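Local coordinates for CAMK/CAMK2 protein kinase (PDB 5IG1), which probably phosphorylates serine and threonine residues of proteins with ATP, as a calmodulin-regulated kinase of the CaMKII type, here as its kinase-domain piece, at residues 8-20 / 34-47. Sequence-based numbering, arbitrary orientation.
Sequences TSFFDLYDVDLKD and HRCVNKRTGEVCAV. With PO4 (phosphate ion), chain C.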
ATOM      1  N   THR A   8      18.811 -15.359  18.574  1.00101.02           N
ATOM      2  CA  THR A   8      19.527 -14.121  18.831  1.00 91.36           C
ATOM      3  C   THR A   8      18.537 -13.008  19.136  1.00 85.48           C
ATOM      4  O   THR A   8      17.450 -12.948  18.554  1.00104.41           O
ATOM      5  CB  THR A   8      20.397 -13.737  17.636  1.00 88.53           C
ATOM      6  OG1 THR A   8      21.043 -14.911  17.124  1.00 84.75           O
ATOM      7  CG2 THR A   8      21.454 -12.722  18.054  1.00 83.19           C
ATOM      8  N   SER A   9      18.912 -12.136  20.064  1.00 67.11           N
ATOM      9  CA  SER A   9      18.043 -11.038  20.455  1.00 62.84           C
ATOM     10  C   SER A   9      18.197  -9.879  19.485  1.00 67.14           C
ATOM     11  O   SER A   9      19.308  -9.535  19.077  1.00 67.18           O
ATOM     12  CB  SER A   9      18.365 -10.577  21.875  1.00 64.55           C
ATOM     13  OG  SER A   9      17.516  -9.512  22.262  1.00 79.50           O
ATOM     14  N   PHE A  10      17.065  -9.294  19.094  1.00 72.95           N
ATOM     15  CA  PHE A  10      17.107  -8.059  18.323  1.00 60.10           C
ATOM     16  C   PHE A  10      18.017  -7.036  18.991  1.00 62.70           C
ATOM     17  O   PHE A  10      18.790  -6.343  18.319  1.00 77.43           O
ATOM     18  CB  PHE A  10      15.686  -7.510  18.154  1.00 49.63           C
ATOM     19  CG  PHE A  10      15.628  -6.030  17.924  1.00 45.39           C
ATOM     20  CD1 PHE A  10      15.754  -5.505  16.646  1.00 34.87           C
ATOM     21  CD2 PHE A  10      15.439  -5.159  18.990  1.00 37.62           C
ATOM     22  CE1 PHE A  10      15.695  -4.146  16.434  1.00 56.34           C
ATOM     23  CE2 PHE A  10      15.388  -3.798  18.783  1.00 65.51           C
ATOM     24  CZ  PHE A  10      15.513  -3.290  17.501  1.00 61.19           C
ATOM     25  N   PHE A  11      17.950  -6.939  20.320  1.00 64.30           N
ATOM     26  CA  PHE A  11      18.758  -5.966  21.040  1.00 66.66           C
ATOM     27  C   PHE A  11      20.241  -6.292  21.005  1.00 66.55           C
ATOM     28  O   PHE A  11      21.053  -5.432  21.361  1.00 87.43           O
ATOM     29  CB  PHE A  11      18.277  -5.854  22.485  1.00 52.86           C
ATOM     30  CG  PHE A  11      16.878  -5.332  22.609  1.00 46.61           C
ATOM     31  CD1 PHE A  11      16.590  -4.011  22.308  1.00 44.61           C
ATOM     32  CD2 PHE A  11      15.850  -6.161  23.011  1.00 53.86           C
ATOM     33  CE1 PHE A  11      15.305  -3.530  22.416  1.00 78.52           C
ATOM     34  CE2 PHE A  11      14.562  -5.684  23.121  1.00 66.03           C
ATOM     35  CZ  PHE A  11      14.289  -4.367  22.823  1.00 76.15           C
ATOM     36  N   ASP A  12      20.615  -7.501  20.591  1.00 62.37           N
ATOM     37  CA  ASP A  12      22.028  -7.821  20.431  1.00 70.90           C
ATOM     38  C   ASP A  12      22.583  -7.290  19.114  1.00 73.19           C
ATOM     39  O   ASP A  12      23.747  -6.879  19.056  1.00 71.79           O
ATOM     40  CB  ASP A  12      22.241  -9.334  20.524  1.00 81.62           C
ATOM     41  CG  ASP A  12      21.927  -9.883  21.901  1.00105.10           C
ATOM     42  OD1 ASP A  12      21.960  -9.102  22.874  1.00117.11           O
ATOM     43  OD2 ASP A  12      21.652 -11.097  22.013  1.00105.82           O
ATOM     44  N   LEU A  13      21.776  -7.279  18.056  1.00 69.44           N
ATOM     45  CA  LEU A  13      22.226  -6.797  16.756  1.00 63.98           C
ATOM     46  C   LEU A  13      21.852  -5.347  16.493  1.00 59.15           C
ATOM     47  O   LEU A  13      22.563  -4.660  15.752  1.00 57.58           O
ATOM     48  CB  LEU A  13      21.648  -7.670  15.636  1.00 54.61           C
ATOM     49  CG  LEU A  13      21.924  -9.167  15.759  1.00 61.54           C
ATOM     50  CD1 LEU A  13      21.529  -9.887  14.479  1.00 66.46           C
ATOM     51  CD2 LEU A  13      23.383  -9.409  16.095  1.00 64.65           C
ATOM     52  N   TYR A  14      20.756  -4.868  17.071  1.00 55.23           N
ATOM     53  CA  TYR A  14      20.297  -3.509  16.842  1.00 53.91           C
ATOM     54  C   TYR A  14      20.215  -2.760  18.161  1.00 56.45           C
ATOM     55  O   TYR A  14      20.057  -3.360  19.228  1.00 60.98           O
ATOM     56  CB  TYR A  14      18.945  -3.493  16.141  1.00 36.76           C
ATOM     57  CG  TYR A  14      19.005  -4.060  14.744  1.00 46.31           C
ATOM     58  CD1 TYR A  14      18.867  -5.425  14.516  1.00 46.94           C
ATOM     59  CD2 TYR A  14      19.219  -3.231  13.650  1.00 49.88           C
ATOM     60  CE1 TYR A  14      18.928  -5.945  13.232  1.00 47.19           C
ATOM     61  CE2 TYR A  14      19.285  -3.742  12.369  1.00 59.93           C
ATOM     62  CZ  TYR A  14      19.134  -5.095  12.164  1.00 55.36           C
ATOM     63  OH  TYR A  14      19.205  -5.590  10.886  1.00 61.31           O
ATOM     64  N   ASP A  15      20.353  -1.439  18.078  1.00 49.96           N
ATOM     65  CA  ASP A  15      20.315  -0.566  19.240  1.00 68.64           C
ATOM     66  C   ASP A  15      19.132   0.377  19.095  1.00 62.44           C
ATOM     67  O   ASP A  15      18.943   0.979  18.029  1.00 49.80           O
ATOM     68  CB  ASP A  15      21.624   0.224  19.388  1.00 90.27           C
ATOM     69  CG  ASP A  15      21.691   1.013  20.688  1.00115.65           C
ATOM     70  OD1 ASP A  15      21.907   0.394  21.749  1.00131.54           O
ATOM     71  OD2 ASP A  15      21.543   2.252  20.649  1.00122.72           O
ATOM     72  N   VAL A  16      18.332   0.480  20.156  1.00 59.76           N
ATOM     73  CA  VAL A  16      17.207   1.405  20.206  1.00 57.21           C
ATOM     74  C   VAL A  16      16.726   1.473  21.646  1.00 71.63           C
ATOM     75  O   VAL A  16      16.727   0.469  22.362  1.00 95.40           O
ATOM     76  CB  VAL A  16      16.074   0.977  19.239  1.00 58.01           C
ATOM     77  CG1 VAL A  16      15.569  -0.411  19.577  1.00 53.69           C
ATOM     78  CG2 VAL A  16      14.940   1.985  19.241  1.00 68.50           C
ATOM     79  N   ASP A  17      16.338   2.670  22.073  1.00 71.09           N
ATOM     80  CA  ASP A  17      15.684   2.865  23.363  1.00 76.83           C
ATOM     81  C   ASP A  17      14.188   2.929  23.081  1.00 75.16           C
ATOM     82  O   ASP A  17      13.671   3.960  22.642  1.00 75.59           O
ATOM     83  CB  ASP A  17      16.185   4.124  24.058  1.00 79.33           C
ATOM     84  CG  ASP A  17      15.770   4.186  25.516  1.00 96.25           C
ATOM     85  OD1 ASP A  17      14.739   3.581  25.881  1.00 90.78           O
ATOM     86  OD2 ASP A  17      16.479   4.850  26.302  1.00111.61           O
ATOM     87  N   LEU A  18      13.493   1.813  23.319  1.00 63.42           N
ATOM     88  CA  LEU A  18      12.056   1.761  23.069  1.00 67.34           C
ATOM     89  C   LEU A  18      11.267   2.711  23.961  1.00 70.73           C
ATOM     90  O   LEU A  18      10.099   2.991  23.662  1.00 74.37           O
ATOM     91  CB  LEU A  18      11.553   0.331  23.250  1.00 54.75           C
ATOM     92  CG  LEU A  18      12.261  -0.679  22.348  1.00 52.03           C
ATOM     93  CD1 LEU A  18      11.718  -2.081  22.570  1.00 66.23           C
ATOM     94  CD2 LEU A  18      12.105  -0.268  20.902  1.00 40.14           C
ATOM     95  N   LYS A  19      11.873   3.223  25.033  1.00 65.28           N
ATOM     96  CA  LYS A  19      11.201   4.141  25.940  1.00 67.28           C
ATOM     97  C   LYS A  19      11.270   5.589  25.479  1.00 88.06           C
ATOM     98  O   LYS A  19      10.388   6.381  25.827  1.00110.89           O
ATOM     99  CB  LYS A  19      11.808   4.029  27.339  1.00 70.28           C
ATOM    100  CG  LYS A  19      11.873   2.610  27.863  1.00 84.52           C
ATOM    101  CD  LYS A  19      11.198   2.499  29.215  1.00 99.07           C
ATOM    102  CE  LYS A  19      11.411   1.126  29.824  1.00 98.14           C
ATOM    103  NZ  LYS A  19      10.826   1.046  31.192  1.00103.94           N
ATOM    104  N   ASP A  20      12.293   5.955  24.712  1.00 75.75           N
ATOM    105  CA  ASP A  20      12.423   7.332  24.257  1.00 81.77           C
ATOM    106  C   ASP A  20      11.345   7.658  23.230  1.00 86.69           C
ATOM    107  O   ASP A  20      10.996   6.829  22.386  1.00 84.69           O
ATOM    108  CB  ASP A  20      13.808   7.571  23.657  1.00103.96           C
ATOM    109  CG  ASP A  20      14.034   9.022  23.266  1.00127.70           C
ATOM    110  OD1 ASP A  20      13.564   9.424  22.183  1.00133.13           O
ATOM    111  OD2 ASP A  20      14.683   9.759  24.038  1.00137.70           O
ATOM    112  N   HIS A  34       9.811   1.833  15.754  1.00 46.46           N
ATOM    113  CA  HIS A  34      10.873   2.665  16.297  1.00 52.00           C
ATOM    114  C   HIS A  34      12.035   2.747  15.316  1.00 53.61           C
ATOM    115  O   HIS A  34      12.265   1.836  14.515  1.00 50.13           O
ATOM    116  CB  HIS A  34      11.408   2.114  17.625  1.00 53.78           C
ATOM    117  CG  HIS A  34      10.383   2.012  18.712  1.00 49.31           C
ATOM    118  ND1 HIS A  34       9.433   1.015  18.752  1.00 59.07           N
ATOM    119  CD2 HIS A  34      10.182   2.769  19.815  1.00 45.51           C
ATOM    120  CE1 HIS A  34       8.680   1.170  19.828  1.00 67.40           C
ATOM    121  NE2 HIS A  34       9.115   2.229  20.489  1.00 67.63           N
ATOM    122  N   ARG A  35      12.779   3.845  15.402  1.00 54.17           N
ATOM    123  CA  ARG A  35      14.023   3.985  14.658  1.00 40.74           C
ATOM    124  C   ARG A  35      15.138   3.320  15.452  1.00 44.02           C
ATOM    125  O   ARG A  35      15.388   3.688  16.605  1.00 52.64           O
ATOM    126  CB  ARG A  35      14.326   5.461  14.416  1.00 47.29           C
ATOM    127  CG  ARG A  35      15.647   5.758  13.730  1.00 36.01           C
ATOM    128  CD  ARG A  35      15.823   7.267  13.582  1.00 67.78           C
ATOM    129  NE  ARG A  35      17.055   7.628  12.884  1.00 92.73           N
ATOM    130  CZ  ARG A  35      18.250   7.695  13.463  1.00 93.10           C
ATOM    131  NH1 ARG A  35      18.381   7.419  14.755  1.00 92.42           N
ATOM    132  NH2 ARG A  35      19.316   8.035  12.752  1.00 81.73           N
ATOM    133  N   CYS A  36      15.788   2.330  14.853  1.00 51.24           N
ATOM    134  CA  CYS A  36      16.889   1.612  15.476  1.00 52.71           C
ATOM    135  C   CYS A  36      18.109   1.669  14.572  1.00 52.88           C
ATOM    136  O   CYS A  36      18.025   2.026  13.398  1.00 72.02           O
ATOM    137  CB  CYS A  36      16.517   0.154  15.765  1.00 50.30           C
ATOM    138  SG  CYS A  36      16.145  -0.807  14.286  1.00 61.69           S
ATOM    139  N   VAL A  37      19.255   1.305  15.131  1.00 48.46           N
ATOM    140  CA  VAL A  37      20.524   1.349  14.418  1.00 47.63           C
ATOM    141  C   VAL A  37      21.206  -0.005  14.547  1.00 51.01           C
ATOM    142  O   VAL A  37      21.328  -0.541  15.655  1.00 55.21           O
ATOM    143  CB  VAL A  37      21.443   2.464  14.950  1.00 42.59           C
ATOM    144  CG1 VAL A  37      22.806   2.365  14.305  1.00 40.43           C
ATOM    145  CG2 VAL A  37      20.825   3.822  14.690  1.00 52.53           C
ATOM    146  N   ASN A  38      21.640  -0.553  13.417  1.00 40.87           N
ATOM    147  CA  ASN A  38      22.395  -1.798  13.412  1.00 43.15           C
ATOM    148  C   ASN A  38      23.691  -1.620  14.194  1.00 56.19           C
ATOM    149  O   ASN A  38      24.533  -0.792  13.834  1.00 59.52           O
ATOM    150  CB  ASN A  38      22.681  -2.216  11.969  1.00 47.73           C
ATOM    151  CG  ASN A  38      23.299  -3.600  11.862  1.00 55.68           C
ATOM    152  OD1 ASN A  38      24.262  -3.929  12.554  1.00 67.41           O
ATOM    153  ND2 ASN A  38      22.741  -4.419  10.984  1.00 60.56           N
ATOM    154  N   LYS A  39      23.846  -2.399  15.268  1.00 63.46           N
ATOM    155  CA  LYS A  39      25.046  -2.289  16.091  1.00 50.53           C
ATOM    156  C   LYS A  39      26.309  -2.495  15.264  1.00 56.65           C
ATOM    157  O   LYS A  39      27.319  -1.813  15.479  1.00 56.54           O
ATOM    158  CB  LYS A  39      25.001  -3.301  17.237  1.00 49.33           C
ATOM    159  CG  LYS A  39      24.115  -2.932  18.417  1.00 63.78           C
ATOM    160  CD  LYS A  39      24.459  -3.825  19.617  1.00 91.47           C
ATOM    161  CE  LYS A  39      23.511  -3.642  20.798  1.00 97.77           C
ATOM    162  NZ  LYS A  39      23.648  -2.326  21.478  1.00113.41           N
ATOM    163  N   ARG A  40      26.273  -3.425  14.308  1.00 56.30           N
ATOM    164  CA  ARG A  40      27.503  -3.773  13.602  1.00 55.02           C
ATOM    165  C   ARG A  40      27.747  -2.864  12.402  1.00 50.13           C
ATOM    166  O   ARG A  40      28.865  -2.381  12.203  1.00 63.65           O
ATOM    167  CB  ARG A  40      27.470  -5.239  13.164  1.00 54.08           C
ATOM    168  CG  ARG A  40      28.651  -5.633  12.313  1.00 56.91           C
ATOM    169  CD  ARG A  40      28.516  -7.030  11.738  1.00 70.26           C
ATOM    170  NE  ARG A  40      29.072  -7.097  10.388  1.00 90.27           N
ATOM    171  CZ  ARG A  40      28.337  -7.168   9.284  1.00 90.48           C
ATOM    172  NH1 ARG A  40      27.010  -7.199   9.374  1.00 60.79           N
ATOM    173  NH2 ARG A  40      28.925  -7.216   8.094  1.00 95.86           N
ATOM    174  N   THR A  41      26.722  -2.621  11.587  1.00 52.14           N
ATOM    175  CA  THR A  41      26.908  -1.892  10.340  1.00 51.28           C
ATOM    176  C   THR A  41      26.576  -0.404  10.435  1.00 55.92           C
ATOM    177  O   THR A  41      26.965   0.358   9.544  1.00 64.53           O
ATOM    178  CB  THR A  41      26.063  -2.529   9.231  1.00 61.76           C
ATOM    179  OG1 THR A  41      24.676  -2.196   9.413  1.00 56.47           O
ATOM    180  CG2 THR A  41      26.223  -4.028   9.259  1.00 65.60           C
ATOM    181  N   GLY A  42      25.875   0.029  11.479  1.00 54.34           N
ATOM    182  CA  GLY A  42      25.475   1.418  11.556  1.00 50.88           C
ATOM    183  C   GLY A  42      24.318   1.785  10.660  1.00 53.35           C
ATOM    184  O   GLY A  42      23.988   2.971  10.546  1.00 53.15           O
ATOM    185  N   GLU A  43      23.702   0.804  10.008  1.00 47.63           N
ATOM    186  CA  GLU A  43      22.540   1.067   9.173  1.00 45.19           C
ATOM    187  C   GLU A  43      21.360   1.519  10.027  1.00 43.33           C
ATOM    188  O   GLU A  43      21.064   0.918  11.062  1.00 52.04           O
ATOM    189  CB  GLU A  43      22.171  -0.184   8.383  1.00 47.83           C
ATOM    190  CG  GLU A  43      20.794  -0.130   7.757  1.00 45.63           C
ATOM    191  CD  GLU A  43      20.436  -1.412   7.043  1.00 63.12           C
ATOM    192  OE1 GLU A  43      21.092  -2.443   7.303  1.00 87.25           O
ATOM    193  OE2 GLU A  43      19.502  -1.390   6.219  1.00 57.75           O
ATOM    194  N   VAL A  44      20.694   2.584   9.593  1.00 42.27           N
ATOM    195  CA  VAL A  44      19.483   3.057  10.253  1.00 42.25           C
ATOM    196  C   VAL A  44      18.294   2.275   9.715  1.00 45.43           C
ATOM    197  O   VAL A  44      18.110   2.156   8.497  1.00 48.52           O
ATOM    198  CB  VAL A  44      19.304   4.567  10.040  1.00 43.93           C
ATOM    199  CG1 VAL A  44      18.015   5.042  10.675  1.00 33.85           C
ATOM    200  CG2 VAL A  44      20.491   5.312  10.621  1.00 40.45           C
ATOM    201  N   CYS A  45      17.481   1.746  10.624  1.00 57.14           N
ATOM    202  CA  CYS A  45      16.401   0.827  10.309  1.00 53.42           C
ATOM    203  C   CYS A  45      15.146   1.218  11.076  1.00 47.04           C
ATOM    204  O   CYS A  45      15.191   1.958  12.062  1.00 55.14           O
ATOM    205  CB  CYS A  45      16.800  -0.614  10.646  1.00 44.37           C
ATOM    206  SG  CYS A  45      18.093  -1.245   9.615  1.00 72.71           S
ATOM    207  N   ALA A  46      14.012   0.704  10.616  1.00 52.08           N
ATOM    208  CA  ALA A  46      12.746   0.844  11.325  1.00 49.38           C
ATOM    209  C   ALA A  46      12.372  -0.529  11.859  1.00 44.24           C
ATOM    210  O   ALA A  46      12.019  -1.424  11.087  1.00 60.20           O
ATOM    211  CB  ALA A  46      11.654   1.393  10.410  1.00 49.59           C
ATOM    212  N   VAL A  47      12.453  -0.704  13.169  1.00 37.08           N
ATOM    213  CA  VAL A  47      12.005  -1.940  13.798  1.00 45.49           C
ATOM    214  C   VAL A  47      10.516  -1.819  14.107  1.00 50.01           C
ATOM    215  O   VAL A  47      10.053  -0.796  14.629  1.00 33.64           O
ATOM    216  CB  VAL A  47      12.826  -2.254  15.064  1.00 32.92           C
ATOM    217  CG1 VAL A  47      12.812  -1.081  16.034  1.00 37.34           C
ATOM    218  CG2 VAL A  47      12.316  -3.518  15.733  1.00 38.14           C
TER
HETATM  219  P   PO4 C 401      16.674  11.105  10.258  1.00109.76           P
HETATM  220  O1  PO4 C 401      16.805  12.550  10.688  1.00104.10           O
HETATM  221  O2  PO4 C 401      17.735  10.277  10.943  1.00 94.62           O
HETATM  222  O3  PO4 C 401      15.316  10.574  10.651  1.00126.76           O
HETATM  223  O4  PO4 C 401      16.824  11.008   8.757  1.00101.66           O
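Y14 and N38 face each other as a non-hydrogen-bonded antiparallel pair. The Y14 ring turns across the N38 side chain, with CD2 3.5 Å from N38 CA and the ring and amide planes 60° apart. Next to them, D15 and V37 form a hydrogen-bonded pair: D15 N gives to V37 O (2.8 Å) and V37 N to D15 O. K39 N then hydrogen-bonds to O of L13, the last residue of helix 10-13. N38 CG stands anti to the backbone N (chi1 -172°), which directs OD1 at the turn that follows. OD1 accepts from R40 N, in the amide carbonyl plane, and from T41 N, well above it, making an Asx motif. With an alanine in place of N38 that acceptor is gone, which is likely to leave both turn amides without their mate and the Y14 ring with less cover. The K39 chain runs past the carbonyls of L13, D12 and F11 and bends at its last torsion. Its NZ makes a salt bridge with D15 OD1, the hydrogen bond in it being weak at 3.2 Å.

The contact adds the short strand 14-15, antiparallel, to strand 32-38 of the kinase N-lobe sheet, whose hairpin partner is strand 44-51. On the face that carries Y14 and N38, C36 SG lies at the F10 ring edge and oblique to the Y14 ring. F10 CE1 packs on V47 CG2 (3.5 Å), and Y92 stacks on the F10 ring. C45 SG approaches Y14 CE2 at 3.9 Å. V16 CB meets C36 CB (3.6 Å). Farther along, L18 CD2 sits over the H34 ring face, a CH-pi contact 3.6 Å from the centroid and 9° off its normal.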